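Local coordinates for protein cellulase CEL9M (Clostridium cellulolyticum, PDB 1IA6) that probably hydrolyses internal beta-1,4-glucosidic linkages in cellulose as a family 9 glycoside hydrolase, and binds calcium and zinc, at residues R266-T271 against I275-I280. Numbering follows the deposited sequence. Where two conformers were deposited one is given.
Sequences RLAQIT and IYKDAI
The ring of Y276 lies against L267, which puts its CB over one face in a CH-pi contact, 3.7 Å from the ring centroid and only 11° off the ring normal. Further out, L267 CD1 follows the same ring to its phenol end, 3.7 Å from Y276 CE1. At the rim, near the ring plane, T271 OG1 comes to 3.3 Å from Y276 CD2. Held between backbone N and carbonyl carbon by a chi1 of 72°, T271 OG1 donates a hydrogen bond of 2.6 Å to L267 O, from above the carbonyl plane, while T271 N reaches the same oxygen from the other face. The backbones come closest at A268 and Y276, where A268 CB lies 3.7 Å from Y276 CB; K277 lays its CG beside that methyl on the more exposed flank. The segments belong to helices 260-271 and 274-289, consecutive and joined by a short turn; the segment axes approach to 8.3 Å and run roughly antiparallel, at 148°, forming a helical hairpin at the periphery of the catalytic module, whose fold is the alpha barrel of family 9. E234 of helix 228-236 hydrogen-bonds Y276 OH, and K273 N in the turn is bonded to T271 OG1. No hydrogen bond links the two segments: their contact rests on apolar and CH-pi packing with one hydroxyl at the ring edge, the tyrosine's polar end being satisfied by a third helix.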
loop_
_atom_site.group_PDB
_atom_site.type_symbol
_atom_site.label_atom_id
_atom_site.label_comp_id
_atom_site.label_asym_id
_atom_site.label_seq_id
_atom_site.Cartn_x
_atom_site.Cartn_y
_atom_site.Cartn_z
ATOM N N ARG A 266 -6.010 -16.441 -1.493
ATOM C CA ARG A 266 -7.455 -16.390 -1.296
ATOM C C ARG A 266 -8.189 -17.488 -2.063
ATOM O O ARG A 266 -9.181 -18.036 -1.572
ATOM C CB ARG A 266 -8.010 -15.015 -1.695
ATOM C CG ARG A 266 -7.426 -13.861 -0.890
ATOM C CD ARG A 266 -8.493 -12.825 -0.560
ATOM N NE ARG A 266 -9.383 -13.293 0.500
ATOM C CZ ARG A 266 -10.711 -13.249 0.443
ATOM N NH1 ARG A 266 -11.319 -12.763 -0.627
ATOM N NH2 ARG A 266 -11.434 -13.693 1.462
ATOM N N LEU A 267 -7.711 -17.813 -3.260
ATOM C CA LEU A 267 -8.347 -18.860 -4.055
ATOM C C LEU A 267 -8.141 -20.238 -3.428
ATOM O O LEU A 267 -9.002 -21.113 -3.541
ATOM C CB LEU A 267 -7.820 -18.839 -5.495
ATOM C CG LEU A 267 -8.466 -17.772 -6.386
ATOM C CD1 LEU A 267 -7.844 -17.804 -7.781
ATOM C CD2 LEU A 267 -9.969 -18.023 -6.469
ATOM N N ALA A 268 -7.006 -20.432 -2.763
ATOM C CA ALA A 268 -6.740 -21.707 -2.105
ATOM C C ALA A 268 -7.741 -21.865 -0.969
ATOM O O ALA A 268 -8.298 -22.939 -0.756
ATOM C CB ALA A 268 -5.316 -21.735 -1.550
ATOM N N GLN A 269 -7.975 -20.769 -0.254
ATOM C CA GLN A 269 -8.897 -20.745 0.878
ATOM C C GLN A 269 -10.344 -20.953 0.446
ATOM O O GLN A 269 -11.093 -21.698 1.079
ATOM C CB GLN A 269 -8.768 -19.403 1.603
ATOM C CG GLN A 269 -9.596 -19.272 2.868
ATOM C CD GLN A 269 -9.354 -17.950 3.573
ATOM O OE1 GLN A 269 -8.321 -17.307 3.374
ATOM N NE2 GLN A 269 -10.297 -17.546 4.415
ATOM N N ILE A 270 -10.721 -20.294 -0.643
ATOM C CA ILE A 270 -12.077 -20.363 -1.173
ATOM C C ILE A 270 -12.429 -21.611 -1.987
ATOM O O ILE A 270 -13.536 -22.137 -1.861
ATOM C CB ILE A 270 -12.362 -19.111 -2.035
ATOM C CG1 ILE A 270 -12.266 -17.858 -1.161
ATOM C CG2 ILE A 270 -13.735 -19.203 -2.684
ATOM C CD1 ILE A 270 -12.325 -16.564 -1.945
ATOM N N THR A 271 -11.498 -22.081 -2.812
ATOM C CA THR A 271 -11.748 -23.244 -3.665
ATOM C C THR A 271 -11.151 -24.548 -3.151
ATOM O O THR A 271 -11.616 -25.630 -3.510
ATOM C CB THR A 271 -11.192 -23.024 -5.079
ATOM O OG1 THR A 271 -9.760 -23.088 -5.041
ATOM C CG2 THR A 271 -11.619 -21.669 -5.616
ATOM N N ILE A 275 -3.823 -26.624 -7.061
ATOM C CA ILE A 275 -3.041 -25.718 -7.895
ATOM C C ILE A 275 -2.677 -24.424 -7.164
ATOM O O ILE A 275 -1.566 -23.916 -7.309
ATOM C CB ILE A 275 -3.796 -25.364 -9.195
ATOM C CG1 ILE A 275 -2.936 -24.440 -10.061
ATOM C CG2 ILE A 275 -5.133 -24.715 -8.864
ATOM C CD1 ILE A 275 -3.551 -24.099 -11.400
ATOM N N TYR A 276 -3.613 -23.901 -6.377
ATOM C CA TYR A 276 -3.379 -22.663 -5.632
ATOM C C TYR A 276 -2.525 -22.929 -4.401
ATOM O O TYR A 276 -1.689 -22.107 -4.028
ATOM C CB TYR A 276 -4.712 -22.019 -5.234
ATOM C CG TYR A 276 -5.607 -21.771 -6.423
ATOM C CD1 TYR A 276 -5.143 -21.052 -7.523
ATOM C CD2 TYR A 276 -6.896 -22.304 -6.478
ATOM C CE1 TYR A 276 -5.932 -20.876 -8.652
ATOM C CE2 TYR A 276 -7.696 -22.133 -7.605
ATOM C CZ TYR A 276 -7.205 -21.421 -8.687
ATOM O OH TYR A 276 -7.967 -21.274 -9.818
ATOM N N LYS A 277 -2.726 -24.081 -3.770
ATOM C CA LYS A 277 -1.931 -24.428 -2.598
ATOM C C LYS A 277 -0.475 -24.602 -3.020
ATOM O O LYS A 277 0.436 -24.203 -2.297
ATOM C CB LYS A 277 -2.443 -25.720 -1.954
ATOM C CG LYS A 277 -3.829 -25.600 -1.345
ATOM C CD LYS A 277 -4.269 -26.918 -0.731
ATOM C CE LYS A 277 -5.638 -26.794 -0.088
ATOM N NZ LYS A 277 -6.108 -28.101 0.454
ATOM N N ASP A 278 -0.256 -25.192 -4.193
ATOM C CA ASP A 278 1.102 -25.394 -4.687
ATOM C C ASP A 278 1.774 -24.064 -5.028
ATOM O O ASP A 278 2.975 -23.897 -4.823
ATOM C CB ASP A 278 1.110 -26.292 -5.929
ATOM C CG ASP A 278 0.762 -27.739 -5.612
ATOM O OD1 ASP A 278 0.918 -28.156 -4.445
ATOM O OD2 ASP A 278 0.347 -28.462 -6.540
ATOM N N ALA A 279 1.003 -23.122 -5.562
ATOM C CA ALA A 279 1.553 -21.814 -5.917
ATOM C C ALA A 279 2.083 -21.111 -4.671
ATOM O O ALA A 279 3.179 -20.546 -4.679
ATOM C CB ALA A 279 0.485 -20.961 -6.589
ATOM N N ILE A 280 1.299 -21.144 -3.599
ATOM C CA ILE A 280 1.696 -20.523 -2.342
ATOM C C ILE A 280 2.919 -21.216 -1.748
ATOM O O ILE A 280 3.868 -20.559 -1.314
ATOM C CB ILE A 280 0.543 -20.571 -1.315
ATOM C CG1 ILE A 280 -0.614 -19.699 -1.802
ATOM C CG2 ILE A 280 1.029 -20.109 0.045
ATOM C CD1 ILE A 280 -0.219 -18.274 -2.101
#